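Local coordinates for SidF, inhibitor of growth family, member 3 (Legionella pneumophila subsp. pneumophila, PDB 4FYE), which is a phosphoinositide phosphatase that probably removes the 3-phosphate from phosphatidylinositol 3,4,5-trisphosphate, using the CX5R phosphate-binding loop of cysteine-dependent phosphatases, at residues Ala272-Ser277 / Phe377-Gln382; Ala369-Lys374 / Gly645-Asn650; Gly653-Gln658 / Phe727-Leu732. The protein carries 1 engineered substitution. All coordinates share one frame; numbering follows the deposited sequence.

Contact 1 (Ala272-Ser277 / Phe377-Gln382); sequences ARMPYS and FEYVRQ
A Met-aromatic contact between Met274 and Tyr379, with Arg273 lying across Val380 beside it, seats the loop before helix 284-311 on helix 373-387. The Met274 SD atom lies 5.2 Å from the centroid of the Tyr379 ring, 48° off the ring normal, so the sulfur approaches obliquely, neither over the face nor in the plane. The two side chains cross at about a right angle, and the methyl CE is the end of Met274 nearest the tyrosine. CE is modelled implausibly close to CB of that residue, so its exact position is doubtful.

The second pair is apolar on one side only. Val380 offers both methyls: CG1 and CG2 each lie 3.9 Å from Arg273 CD. CG1 also covers one face of the guanidinium, 3.7 Å above its plane and displaced toward the rim. With CG1 anti to the backbone N (chi1 162°) and CG2 beside that N, the valine presents a two-pronged surface to the arginine stem. Arg273 and Val380 also have the nearest CA atoms of the two segments, 7.1 Å apart.

In the fold, the loop leaves the edge strand 260-268 of the six-stranded sheet, while Arg273 runs past Val380 toward strand 353-360 of the four-stranded sheet. There NH2 forms a salt bridge with Glu356 and the guanidinium makes a cation-pi contact with Tyr358; NH1 is bonded to Gln298 of helix 284-311. The buried charge is therefore met by these outside partners, whereas no hydrogen bond crosses between the segments. Beyond Met274 the chain turns away through an inverse gamma turn centred on Pro275, closed by a weak bond from Tyr276 N to Met274 O, 2.8 Å long.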
ATOM      1  N   ALA A 272      -0.171   8.062  -5.457  1.00 76.52           N
ATOM      2  CA  ALA A 272       0.795   9.099  -5.733  1.00 74.47           C
ATOM      3  C   ALA A 272       0.665  10.160  -4.652  1.00 76.63           C
ATOM      4  O   ALA A 272      -0.431  10.548  -4.256  1.00 79.12           O
ATOM      5  CB  ALA A 272       0.553   9.697  -7.102  1.00 82.11           C
ATOM      6  N   ARG A 273       1.816  10.609  -4.171  1.00 78.59           N
ATOM      7  CA  ARG A 273       1.909  11.546  -3.070  1.00 68.60           C
ATOM      8  C   ARG A 273       1.742  12.908  -3.656  1.00 65.50           C
ATOM      9  O   ARG A 273       1.800  13.912  -2.965  1.00 60.85           O
ATOM     10  CB  ARG A 273       3.288  11.479  -2.444  1.00 71.65           C
ATOM     11  CG  ARG A 273       3.440  10.429  -1.374  1.00 63.12           C
ATOM     12  CD  ARG A 273       4.853   9.905  -1.359  1.00 55.81           C
ATOM     13  NE  ARG A 273       4.859   8.460  -1.401  1.00 50.75           N
ATOM     14  CZ  ARG A 273       5.466   7.700  -0.509  1.00 56.42           C
ATOM     15  NH1 ARG A 273       6.120   8.255   0.492  1.00 55.07           N
ATOM     16  NH2 ARG A 273       5.418   6.389  -0.619  1.00 49.14           N
ATOM     17  N   MET A 274       1.586  12.934  -4.964  1.00 67.33           N
ATOM     18  CA  MET A 274       1.580  14.152  -5.652  1.00 66.41           C
ATOM     19  C   MET A 274       0.332  14.224  -6.413  1.00 67.63           C
ATOM     20  O   MET A 274      -0.144  13.220  -6.905  1.00 68.90           O
ATOM     21  CB  MET A 274       2.743  14.185  -6.569  1.00 70.00           C
ATOM     22  CG  MET A 274       2.799  12.990  -7.448  1.00 64.40           C
ATOM     23  SD  MET A 274       3.683  13.628  -8.876  1.00 73.32           S
ATOM     24  CE  MET A 274       5.310  13.255  -8.246  1.00 74.23           C
ATOM     25  N   PRO A 275      -0.221  15.431  -6.509  1.00 73.81           N
ATOM     26  CA  PRO A 275      -1.432  15.572  -7.283  1.00 76.91           C
ATOM     27  C   PRO A 275      -1.105  15.537  -8.786  1.00 83.20           C
ATOM     28  O   PRO A 275      -0.843  16.558  -9.435  1.00 85.05           O
ATOM     29  CB  PRO A 275      -1.992  16.922  -6.815  1.00 76.97           C
ATOM     30  CG  PRO A 275      -0.898  17.594  -6.019  1.00 69.77           C
ATOM     31  CD  PRO A 275       0.318  16.727  -6.052  1.00 65.26           C
ATOM     32  N   TYR A 276      -1.086  14.322  -9.292  1.00 91.32           N
ATOM     33  CA  TYR A 276      -0.961  13.988 -10.707  1.00109.90           C
ATOM     34  C   TYR A 276      -1.684  14.888 -11.735  1.00108.97           C
ATOM     35  O   TYR A 276      -1.061  15.382 -12.674  1.00108.76           O
ATOM     36  CB  TYR A 276      -1.435  12.532 -10.907  1.00124.08           C
ATOM     37  CG  TYR A 276      -2.736  12.092 -10.181  1.00132.94           C
ATOM     38  CD1 TYR A 276      -3.540  12.990  -9.430  1.00138.84           C
ATOM     39  CD2 TYR A 276      -3.167  10.767 -10.274  1.00126.78           C
ATOM     40  CE1 TYR A 276      -4.702  12.559  -8.791  1.00131.93           C
ATOM     41  CE2 TYR A 276      -4.320  10.329  -9.644  1.00133.66           C
ATOM     42  CZ  TYR A 276      -5.082  11.218  -8.911  1.00134.23           C
ATOM     43  OH  TYR A 276      -6.215  10.733  -8.313  1.00133.06           O
ATOM     44  N   SER A 277      -2.977  15.096 -11.517  1.00107.66           N
ATOM     45  CA  SER A 277      -3.864  15.732 -12.483  1.00112.18           C
ATOM     46  C   SER A 277      -3.461  17.160 -12.816  1.00112.51           C
ATOM     47  O   SER A 277      -3.564  17.603 -13.954  1.00106.00           O
ATOM     48  CB  SER A 277      -5.296  15.715 -11.957  1.00110.70           C
ATOM     49  OG  SER A 277      -5.340  16.142 -10.608  1.00113.65           O
ATOM     50  N   PHE A 377       7.956   8.832 -10.063  1.00 52.71           N
ATOM     51  CA  PHE A 377       9.181   8.213  -9.605  1.00 52.47           C
ATOM     52  C   PHE A 377      10.057   9.319  -9.066  1.00 54.63           C
ATOM     53  O   PHE A 377      10.447   9.315  -7.904  1.00 53.59           O
ATOM     54  CB  PHE A 377       9.881   7.407 -10.716  1.00 50.23           C
ATOM     55  CG  PHE A 377      11.337   7.150 -10.442  1.00 52.91           C
ATOM     56  CD1 PHE A 377      11.719   6.282  -9.440  1.00 51.76           C
ATOM     57  CD2 PHE A 377      12.314   7.811 -11.157  1.00 55.52           C
ATOM     58  CE1 PHE A 377      13.053   6.033  -9.173  1.00 54.33           C
ATOM     59  CE2 PHE A 377      13.670   7.593 -10.882  1.00 60.78           C
ATOM     60  CZ  PHE A 377      14.046   6.691  -9.887  1.00 54.96           C
ATOM     61  N   GLU A 378      10.326  10.284  -9.920  1.00 58.89           N
ATOM     62  CA  GLU A 378      11.350  11.276  -9.625  1.00 63.03           C
ATOM     63  C   GLU A 378      11.077  12.185  -8.413  1.00 62.98           C
ATOM     64  O   GLU A 378      11.966  12.357  -7.583  1.00 66.81           O
ATOM     65  CB  GLU A 378      11.712  12.074 -10.857  1.00 64.77           C
ATOM     66  CG  GLU A 378      13.088  11.698 -11.341  1.00 77.82           C
ATOM     67  CD  GLU A 378      13.423  12.283 -12.704  1.00 90.96           C
ATOM     68  OE1 GLU A 378      13.418  13.540 -12.867  1.00 96.63           O
ATOM     69  OE2 GLU A 378      13.724  11.476 -13.616  1.00 87.61           O
ATOM     70  N   TYR A 379       9.852  12.691  -8.266  1.00 59.85           N
ATOM     71  CA  TYR A 379       9.537  13.605  -7.173  1.00 55.32           C
ATOM     72  C   TYR A 379       9.505  12.924  -5.819  1.00 55.96           C
ATOM     73  O   TYR A 379       9.823  13.536  -4.788  1.00 56.62           O
ATOM     74  CB  TYR A 379       8.197  14.252  -7.414  1.00 53.99           C
ATOM     75  CG  TYR A 379       8.171  15.252  -8.541  1.00 57.97           C
ATOM     76  CD1 TYR A 379       9.192  15.293  -9.491  1.00 60.95           C
ATOM     77  CD2 TYR A 379       7.137  16.166  -8.660  1.00 57.34           C
ATOM     78  CE1 TYR A 379       9.196  16.221 -10.518  1.00 60.22           C
ATOM     79  CE2 TYR A 379       7.109  17.040  -9.724  1.00 62.07           C
ATOM     80  CZ  TYR A 379       8.149  17.057 -10.621  1.00 58.91           C
ATOM     81  OH  TYR A 379       8.162  17.941 -11.602  1.00 70.39           O
ATOM     82  N   VAL A 380       9.087  11.667  -5.815  1.00 52.57           N
ATOM     83  CA  VAL A 380       8.836  10.997  -4.562  1.00 49.40           C
ATOM     84  C   VAL A 380      10.193  10.559  -4.080  1.00 51.23           C
ATOM     85  O   VAL A 380      10.572  10.824  -2.923  1.00 55.25           O
ATOM     86  CB  VAL A 380       7.830   9.824  -4.726  1.00 52.08           C
ATOM     87  CG1 VAL A 380       7.918   8.879  -3.547  1.00 55.28           C
ATOM     88  CG2 VAL A 380       6.394  10.315  -4.915  1.00 45.43           C
ATOM     89  N   ARG A 381      10.969   9.959  -4.978  1.00 51.35           N
ATOM     90  CA  ARG A 381      12.335   9.557  -4.642  1.00 54.20           C
ATOM     91  C   ARG A 381      13.210  10.736  -4.138  1.00 56.72           C
ATOM     92  O   ARG A 381      13.987  10.587  -3.222  1.00 57.80           O
ATOM     93  CB  ARG A 381      12.939   8.762  -5.807  1.00 54.64           C
ATOM     94  CG  ARG A 381      14.335   9.138  -6.230  1.00 65.75           C
ATOM     95  CD  ARG A 381      15.384   8.483  -5.378  1.00 65.65           C
ATOM     96  NE  ARG A 381      16.407   9.445  -4.980  1.00 74.86           N
ATOM     97  CZ  ARG A 381      16.601  10.678  -5.469  1.00 77.84           C
ATOM     98  NH1 ARG A 381      15.846  11.179  -6.437  1.00 85.72           N
ATOM     99  NH2 ARG A 381      17.578  11.424  -4.974  1.00 70.81           N
ATOM    100  N   GLN A 382      13.010  11.923  -4.670  1.00 58.15           N
ATOM    101  CA  GLN A 382      13.775  13.088  -4.236  1.00 63.61           C
ATOM    102  C   GLN A 382      13.325  13.586  -2.841  1.00 64.99           C
ATOM    103  O   GLN A 382      14.169  13.900  -1.962  1.00 64.04           O
ATOM    104  CB  GLN A 382      13.643  14.158  -5.319  1.00 70.34           C
ATOM    105  CG  GLN A 382      13.988  15.578  -4.937  1.00 81.14           C
ATOM    106  CD  GLN A 382      14.045  16.525  -6.136  1.00 90.73           C
ATOM    107  OE1 GLN A 382      14.843  17.478  -6.131  1.00 93.88           O
ATOM    108  NE2 GLN A 382      13.229  16.256  -7.181  1.00 84.48           N
TER

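Contact 2 (Ala369-Lys374 / Gly645-Asn650); sequences AAENQK and GSKSNN. Engineered in segment 645-650: Ser646 (natural residue Cys). With PO4 (phosphate ion), chain B.
Lys647 reaches Glu371 from the phosphate-binding P-loop, the CX5R signature that follows strand 641-645; the engineered Ser646 stands at its cysteine position. The closely packed part is the lysine stem and ammonium against the turn 370-373. NZ gives a weak hydrogen bond to Glu371 O, 3.2 Å away, and also sits 3.8 Å from Glu371 CB. The carbonyl is offered by a type I' turn that leads into helix 373-387, its own bond from Gln373 N to Ala370 O being 3.1 Å.

The carboxylate side is looser. Glu371 is solvent-exposed, and although its OE1 passes alongside Lys647 CD, it stays 4.8 Å from NZ. The opposite charges may attract through space, but they form no salt bridge.

At its other end Lys647 belongs to the anion site. Its CG is anti to the backbone N (chi1 -173°), which sends the chain toward the turn while N faces the bound phosphate, probably an ion from the crystallisation liquor. NZ consequently lies 8.1 Å from phosphate O2 and takes no part in binding it. Asp651 N and Arg652 NE grip the ion too, as expected of this motif. Asn649 N adds a weak bond to phosphate O4, at 3.3 Å, whereas Lys647 N donates to phosphate O2 over 2.8 Å, with an N-H...O angle of 143°.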
ATOM      1  N   ALA A 369       1.012   7.048 -23.166  1.00 56.78           N
ATOM      2  CA  ALA A 369       0.029   6.871 -22.090  1.00 60.90           C
ATOM      3  C   ALA A 369       0.786   7.010 -20.768  1.00 58.36           C
ATOM      4  O   ALA A 369       0.533   6.274 -19.797  1.00 56.86           O
ATOM      5  CB  ALA A 369      -0.634   5.489 -22.196  1.00 56.08           C
ATOM      6  N   ALA A 370       1.762   7.915 -20.771  1.00 54.45           N
ATOM      7  CA  ALA A 370       2.714   8.023 -19.685  1.00 56.14           C
ATOM      8  C   ALA A 370       2.100   8.350 -18.302  1.00 56.21           C
ATOM      9  O   ALA A 370       2.617   7.900 -17.261  1.00 59.94           O
ATOM     10  CB  ALA A 370       3.800   9.008 -20.040  1.00 52.05           C
ATOM     11  N   GLU A 371       1.023   9.127 -18.288  1.00 55.05           N
ATOM     12  CA  GLU A 371       0.430   9.614 -17.024  1.00 61.73           C
ATOM     13  C   GLU A 371       1.449  10.096 -15.954  1.00 59.22           C
ATOM     14  O   GLU A 371       1.251   9.854 -14.758  1.00 64.60           O
ATOM     15  CB  GLU A 371      -0.493   8.539 -16.423  1.00 59.03           C
ATOM     16  CG  GLU A 371      -1.684   8.166 -17.304  1.00 64.69           C
ATOM     17  CD  GLU A 371      -2.422   6.924 -16.797  1.00 84.05           C
ATOM     18  OE1 GLU A 371      -2.260   6.574 -15.601  1.00 96.81           O
ATOM     19  OE2 GLU A 371      -3.177   6.280 -17.576  1.00 89.28           O
ATOM     20  N   ASN A 372       2.542  10.731 -16.371  1.00 50.70           N
ATOM     21  CA  ASN A 372       3.477  11.320 -15.419  1.00 56.75           C
ATOM     22  C   ASN A 372       4.119  10.300 -14.455  1.00 58.47           C
ATOM     23  O   ASN A 372       4.442  10.583 -13.281  1.00 59.32           O
ATOM     24  CB  ASN A 372       2.825  12.511 -14.686  1.00 59.98           C
ATOM     25  CG  ASN A 372       2.310  13.567 -15.655  1.00 62.29           C
ATOM     26  OD1 ASN A 372       3.077  14.390 -16.162  1.00 62.07           O
ATOM     27  ND2 ASN A 372       1.022  13.502 -15.974  1.00 64.16           N
ATOM     28  N   GLN A 373       4.329   9.108 -14.996  1.00 52.34           N
ATOM     29  CA  GLN A 373       4.985   8.066 -14.291  1.00 49.18           C
ATOM     30  C   GLN A 373       6.430   8.440 -14.020  1.00 52.26           C
ATOM     31  O   GLN A 373       6.998   8.037 -12.997  1.00 56.21           O
ATOM     32  CB  GLN A 373       4.844   6.746 -15.024  1.00 46.82           C
ATOM     33  CG  GLN A 373       3.483   6.087 -14.823  1.00 43.90           C
ATOM     34  CD  GLN A 373       3.274   4.841 -15.679  1.00 44.12           C
ATOM     35  OE1 GLN A 373       3.069   4.931 -16.905  1.00 49.99           O
ATOM     36  NE2 GLN A 373       3.351   3.677 -15.055  1.00 39.64           N
ATOM     37  N   LYS A 374       7.000   9.300 -14.832  1.00 53.91           N
ATOM     38  CA  LYS A 374       8.386   9.676 -14.603  1.00 59.05           C
ATOM     39  C   LYS A 374       8.507  10.549 -13.356  1.00 61.79           C
ATOM     40  O   LYS A 374       9.380  10.301 -12.511  1.00 59.33           O
ATOM     41  CB  LYS A 374       9.076  10.258 -15.863  1.00 56.21           C
ATOM     42  CG  LYS A 374      10.426  10.948 -15.604  1.00 61.27           C
ATOM     43  CD  LYS A 374      11.521  10.541 -16.584  1.00 70.41           C
ATOM     44  CE  LYS A 374      12.278  11.709 -17.236  1.00 79.55           C
ATOM     45  NZ  LYS A 374      13.181  12.542 -16.372  1.00 80.30           N
ATOM     46  N   GLY A 645       2.521   1.076  -4.225  1.00 53.07           N
ATOM     47  CA  GLY A 645       1.872   2.105  -4.994  1.00 61.07           C
ATOM     48  C   GLY A 645       2.172   2.218  -6.494  1.00 71.03           C
ATOM     49  O   GLY A 645       3.263   1.868  -7.087  1.00 42.37           O
ATOM     50  N   SER A 646       1.148   2.806  -7.079  1.00 69.51           N
ATOM     51  CA  SER A 646       0.988   2.942  -8.479  1.00 62.53           C
ATOM     52  C   SER A 646       0.317   4.319  -8.406  1.00 67.58           C
ATOM     53  O   SER A 646       0.377   4.947  -7.333  1.00 59.60           O
ATOM     54  CB  SER A 646       0.095   1.779  -8.969  1.00 54.29           C
ATOM     55  OG  SER A 646      -1.128   1.485  -8.188  1.00 43.39           O
ATOM     56  N   LYS A 647      -0.314   4.783  -9.492  1.00 76.81           N
ATOM     57  CA  LYS A 647      -0.850   6.162  -9.529  1.00 79.51           C
ATOM     58  C   LYS A 647      -1.950   6.334  -8.489  1.00 72.44           C
ATOM     59  O   LYS A 647      -1.749   7.049  -7.523  1.00 67.17           O
ATOM     60  CB  LYS A 647      -1.294   6.602 -10.945  1.00 83.10           C
ATOM     61  CG  LYS A 647      -1.700   8.069 -11.032  1.00 83.20           C
ATOM     62  CD  LYS A 647      -1.747   8.580 -12.464  1.00 94.51           C
ATOM     63  CE  LYS A 647      -1.110   9.980 -12.523  1.00 96.64           C
ATOM     64  NZ  LYS A 647      -1.525  10.908 -13.624  1.00 83.77           N
ATOM     65  N   SER A 648      -3.074   5.652  -8.682  1.00 66.53           N
ATOM     66  CA  SER A 648      -4.177   5.677  -7.704  1.00 74.05           C
ATOM     67  C   SER A 648      -4.160   4.523  -6.648  1.00 66.84           C
ATOM     68  O   SER A 648      -4.944   4.534  -5.705  1.00 66.84           O
ATOM     69  CB  SER A 648      -5.505   5.627  -8.474  1.00 67.41           C
ATOM     70  OG  SER A 648      -5.628   4.355  -9.132  1.00 64.63           O
ATOM     71  N   ASN A 649      -3.357   3.508  -6.925  1.00 70.11           N
ATOM     72  CA  ASN A 649      -3.205   2.350  -6.061  1.00 68.44           C
ATOM     73  C   ASN A 649      -4.350   1.364  -6.181  1.00 68.80           C
ATOM     74  O   ASN A 649      -4.395   0.372  -5.479  1.00 72.80           O
ATOM     75  CB  ASN A 649      -3.026   2.755  -4.607  1.00 65.26           C
ATOM     76  CG  ASN A 649      -2.357   1.674  -3.799  1.00 72.12           C
ATOM     77  OD1 ASN A 649      -1.329   1.143  -4.199  1.00 80.88           O
ATOM     78  ND2 ASN A 649      -2.949   1.324  -2.671  1.00 68.40           N
ATOM     79  N   ASN A 650      -5.281   1.653  -7.070  1.00 63.79           N
ATOM     80  CA  ASN A 650      -6.369   0.738  -7.364  1.00 59.87           C
ATOM     81  C   ASN A 650      -5.931  -0.557  -8.032  1.00 65.09           C
ATOM     82  O   ASN A 650      -6.507  -1.606  -7.790  1.00 69.50           O
ATOM     83  CB  ASN A 650      -7.454   1.431  -8.180  1.00 57.97           C
ATOM     84  CG  ASN A 650      -8.278   2.382  -7.349  1.00 58.04           C
ATOM     85  OD1 ASN A 650      -8.528   2.132  -6.177  1.00 52.59           O
ATOM     86  ND2 ASN A 650      -8.694   3.481  -7.948  1.00 50.19           N
TER
HETATM   87  P   PO4 B 801      -2.621   1.941 -11.150  1.00 62.81           P
HETATM   88  O1  PO4 B 801      -1.904   0.676 -11.635  1.00 58.13           O
HETATM   89  O2  PO4 B 801      -1.691   3.146 -11.227  1.00 83.68           O
HETATM   90  O3  PO4 B 801      -3.866   2.338 -11.958  1.00 66.41           O
HETATM   91  O4  PO4 B 801      -3.065   1.745  -9.688  1.00 78.06           O

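Contact 3 (Gly653-Gln658 / Phe727-Leu732); sequences GQRLAQ and FADNGL
One face of the Phe727 ring carries the guanidinium of Arg655, and its edge meets the side-chain amide of Gln658. CZ of Arg655 stands 4.5 Å from the centroid of the Phe727 ring and 23° off its normal, which defines a cation-pi contact displaced toward the rim. The two planes are steeply inclined, so this is no parallel stack: NH2 dips closest, 3.5 Å from Phe727 CD1. Gln658 comes in extended, with CD in the ring plane, 3.8 Å from Phe727 CD1, and the amide turned well away from that plane.

The guanidinium has its own edge partner. Asp729 arrives from the opposite direction, its carboxylate nearly coplanar with the guanidinium. OD1 accepts from Arg655 NH2 on its syn side over 2.6 Å, with an N-H...O angle of 153°. This salt bridge rests on one arm, since Arg655 NH1 and Asp729 OD2 remain 3.6 Å apart. The arginine is curled, its first three torsions all near -50°, and this curl brings the guanidinium over the ring with its NH2 edge turned to the carboxylate.

Helix 652-668 starts at the end of the CX5R phosphate loop, so Arg655 and Gln658 tie its first turns to the loop before helix 733-741. Helix 701-712 also bounds the site, with Gln704 touching Arg655. Phe727 has a second cationic partner in Lys659.

Asp729 is held from within its loop as well. Its OD2 accepts from Gly731 N at 2.9 Å, an Asx turn in which the donor lies above the carboxylate plane. Each carboxylate oxygen thus has a donor of its own. A further Asx turn overlaps it: Leu732 N donates to Asn730 OD1 at 3.1 Å, directly before helix 733-741 begins, while Asn730 ND2 is bonded to Ser131 O.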
ATOM      1  N   GLY A 653      -0.681  -1.657  -7.679  1.00 40.84           N
ATOM      2  CA  GLY A 653      -0.277  -1.723  -6.250  1.00 34.24           C
ATOM      3  C   GLY A 653      -1.041  -2.760  -5.471  1.00 36.06           C
ATOM      4  O   GLY A 653      -0.471  -3.476  -4.626  1.00 42.41           O
ATOM      5  N   GLN A 654      -2.335  -2.877  -5.746  1.00 34.73           N
ATOM      6  CA  GLN A 654      -3.142  -3.961  -5.158  1.00 34.87           C
ATOM      7  C   GLN A 654      -2.626  -5.366  -5.494  1.00 32.72           C
ATOM      8  O   GLN A 654      -2.712  -6.299  -4.655  1.00 32.78           O
ATOM      9  CB  GLN A 654      -4.605  -3.919  -5.682  1.00 38.40           C
ATOM     10  CG  GLN A 654      -5.417  -2.774  -5.122  1.00 41.46           C
ATOM     11  CD  GLN A 654      -5.192  -2.669  -3.633  1.00 48.88           C
ATOM     12  OE1 GLN A 654      -5.621  -3.515  -2.871  1.00 48.31           O
ATOM     13  NE2 GLN A 654      -4.463  -1.653  -3.224  1.00 48.60           N
ATOM     14  N   ARG A 655      -2.175  -5.545  -6.727  1.00 28.41           N
ATOM     15  CA  ARG A 655      -1.665  -6.832  -7.110  1.00 35.45           C
ATOM     16  C   ARG A 655      -0.305  -7.124  -6.414  1.00 38.36           C
ATOM     17  O   ARG A 655      -0.016  -8.266  -6.056  1.00 40.98           O
ATOM     18  CB  ARG A 655      -1.483  -6.985  -8.623  1.00 41.57           C
ATOM     19  CG  ARG A 655      -2.603  -6.664  -9.615  1.00 46.01           C
ATOM     20  CD  ARG A 655      -4.074  -7.158  -9.510  1.00 48.39           C
ATOM     21  NE  ARG A 655      -4.322  -8.523  -9.281  1.00 48.41           N
ATOM     22  CZ  ARG A 655      -5.211  -9.324  -9.910  1.00 54.48           C
ATOM     23  NH1 ARG A 655      -5.975  -8.947 -10.908  1.00 44.35           N
ATOM     24  NH2 ARG A 655      -5.331 -10.595  -9.492  1.00 46.39           N
ATOM     25  N   LEU A 656       0.533  -6.100  -6.227  1.00 37.27           N
ATOM     26  CA  LEU A 656       1.707  -6.304  -5.455  1.00 35.23           C
ATOM     27  C   LEU A 656       1.260  -6.645  -3.999  1.00 38.28           C
ATOM     28  O   LEU A 656       1.807  -7.601  -3.400  1.00 38.29           O
ATOM     29  CB  LEU A 656       2.602  -5.062  -5.512  1.00 33.47           C
ATOM     30  CG  LEU A 656       3.856  -5.238  -4.672  1.00 36.09           C
ATOM     31  CD1 LEU A 656       4.873  -6.339  -5.139  1.00 32.28           C
ATOM     32  CD2 LEU A 656       4.461  -3.872  -4.587  1.00 35.76           C
ATOM     33  N   ALA A 657       0.281  -5.911  -3.434  1.00 33.45           N
ATOM     34  CA  ALA A 657      -0.166  -6.233  -2.050  1.00 34.35           C
ATOM     35  C   ALA A 657      -0.664  -7.685  -1.944  1.00 38.47           C
ATOM     36  O   ALA A 657      -0.431  -8.367  -0.914  1.00 40.84           O
ATOM     37  CB  ALA A 657      -1.221  -5.237  -1.541  1.00 29.22           C
ATOM     38  N   GLN A 658      -1.276  -8.190  -3.028  1.00 35.35           N
ATOM     39  CA  GLN A 658      -1.795  -9.558  -3.072  1.00 34.31           C
ATOM     40  C   GLN A 658      -0.642 -10.562  -3.022  1.00 38.84           C
ATOM     41  O   GLN A 658      -0.718 -11.588  -2.351  1.00 41.33           O
ATOM     42  CB  GLN A 658      -2.580  -9.794  -4.392  1.00 37.16           C
ATOM     43  CG  GLN A 658      -2.838 -11.284  -4.719  1.00 38.34           C
ATOM     44  CD  GLN A 658      -3.687 -11.604  -6.023  1.00 42.10           C
ATOM     45  OE1 GLN A 658      -3.840 -12.797  -6.393  1.00 52.07           O
ATOM     46  NE2 GLN A 658      -4.190 -10.601  -6.710  1.00 33.57           N
ATOM     47  N   PHE A 727      -1.569 -15.529 -11.643  1.00 40.65           N
ATOM     48  CA  PHE A 727      -2.732 -15.258 -10.822  1.00 36.49           C
ATOM     49  C   PHE A 727      -3.844 -16.299 -10.984  1.00 39.27           C
ATOM     50  O   PHE A 727      -4.121 -16.787 -12.089  1.00 38.54           O
ATOM     51  CB  PHE A 727      -3.249 -13.856 -11.159  1.00 38.29           C
ATOM     52  CG  PHE A 727      -2.291 -12.755 -10.771  1.00 45.06           C
ATOM     53  CD1 PHE A 727      -2.255 -12.273  -9.487  1.00 43.50           C
ATOM     54  CD2 PHE A 727      -1.431 -12.188 -11.723  1.00 43.55           C
ATOM     55  CE1 PHE A 727      -1.354 -11.260  -9.142  1.00 47.87           C
ATOM     56  CE2 PHE A 727      -0.568 -11.170 -11.395  1.00 40.25           C
ATOM     57  CZ  PHE A 727      -0.510 -10.725 -10.086  1.00 41.17           C
ATOM     58  N   ALA A 728      -4.476 -16.636  -9.873  1.00 38.23           N
ATOM     59  CA  ALA A 728      -5.622 -17.529  -9.843  1.00 40.12           C
ATOM     60  C   ALA A 728      -6.759 -16.979 -10.695  1.00 42.40           C
ATOM     61  O   ALA A 728      -7.450 -17.723 -11.398  1.00 41.92           O
ATOM     62  CB  ALA A 728      -6.087 -17.716  -8.428  1.00 36.21           C
ATOM     63  N   ASP A 729      -6.942 -15.670 -10.695  1.00 39.59           N
ATOM     64  CA  ASP A 729      -8.129 -15.103 -11.356  1.00 34.56           C
ATOM     65  C   ASP A 729      -7.820 -14.642 -12.826  1.00 40.51           C
ATOM     66  O   ASP A 729      -6.687 -14.563 -13.262  1.00 42.97           O
ATOM     67  CB  ASP A 729      -8.665 -13.931 -10.576  1.00 33.10           C
ATOM     68  CG  ASP A 729      -7.808 -12.714 -10.764  1.00 38.07           C
ATOM     69  OD1 ASP A 729      -6.699 -12.741 -10.193  1.00 43.73           O
ATOM     70  OD2 ASP A 729      -8.163 -11.789 -11.557  1.00 48.62           O
ATOM     71  N   ASN A 730      -8.849 -14.323 -13.583  1.00 41.80           N
ATOM     72  CA  ASN A 730      -8.673 -14.106 -14.975  1.00 36.94           C
ATOM     73  C   ASN A 730      -8.877 -12.600 -15.359  1.00 40.02           C
ATOM     74  O   ASN A 730      -9.080 -12.299 -16.531  1.00 41.11           O
ATOM     75  CB  ASN A 730      -9.680 -14.968 -15.680  1.00 34.74           C
ATOM     76  CG  ASN A 730     -11.177 -14.597 -15.359  1.00 36.74           C
ATOM     77  OD1 ASN A 730     -11.480 -13.579 -14.757  1.00 37.29           O
ATOM     78  ND2 ASN A 730     -12.107 -15.425 -15.829  1.00 34.15           N
ATOM     79  N   GLY A 731      -8.886 -11.705 -14.361  1.00 36.08           N
ATOM     80  CA  GLY A 731      -8.934 -10.256 -14.546  1.00 31.06           C
ATOM     81  C   GLY A 731     -10.320  -9.681 -14.784  1.00 35.90           C
ATOM     82  O   GLY A 731     -10.453  -8.484 -14.974  1.00 40.20           O
ATOM     83  N   LEU A 732     -11.387 -10.485 -14.778  1.00 34.20           N
ATOM     84  CA  LEU A 732     -12.716  -9.928 -15.102  1.00 36.88           C
ATOM     85  C   LEU A 732     -13.231  -8.766 -14.235  1.00 37.82           C
ATOM     86  O   LEU A 732     -14.124  -7.987 -14.670  1.00 40.37           O
ATOM     87  CB  LEU A 732     -13.781 -11.029 -15.188  1.00 38.27           C
ATOM     88  CG  LEU A 732     -13.693 -11.825 -16.498  1.00 45.13           C
ATOM     89  CD1 LEU A 732     -14.803 -12.875 -16.528  1.00 45.52           C
ATOM     90  CD2 LEU A 732     -13.800 -10.875 -17.685  1.00 45.41           C
TER

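In the fold
Contacts 1 and 3 are buried, whereas contact 2 lies at the surface around the anion site. Contacts 1 and 2 both use helix 373-387, one along its body and the other on the turn that leads into it, and they touch where Ala272 N probably bonds to Lys647 O at 2.8 Å. Contact 3 adjoins contact 2 on the side of helix 652-668: Gln654 NE2 lies 3.0 Å from Asn649 O. Contacts 1 and 3 do not touch, their centres being about 24 Å apart. The chemistry differs accordingly: mainly apolar and sulfur-aromatic packing in contact 1, a single weak lysine-to-carbonyl bond in contact 2, beside a loop whose backbone N-H groups bind the phosphate, and a buried ion pair with cation-pi support in contact 3.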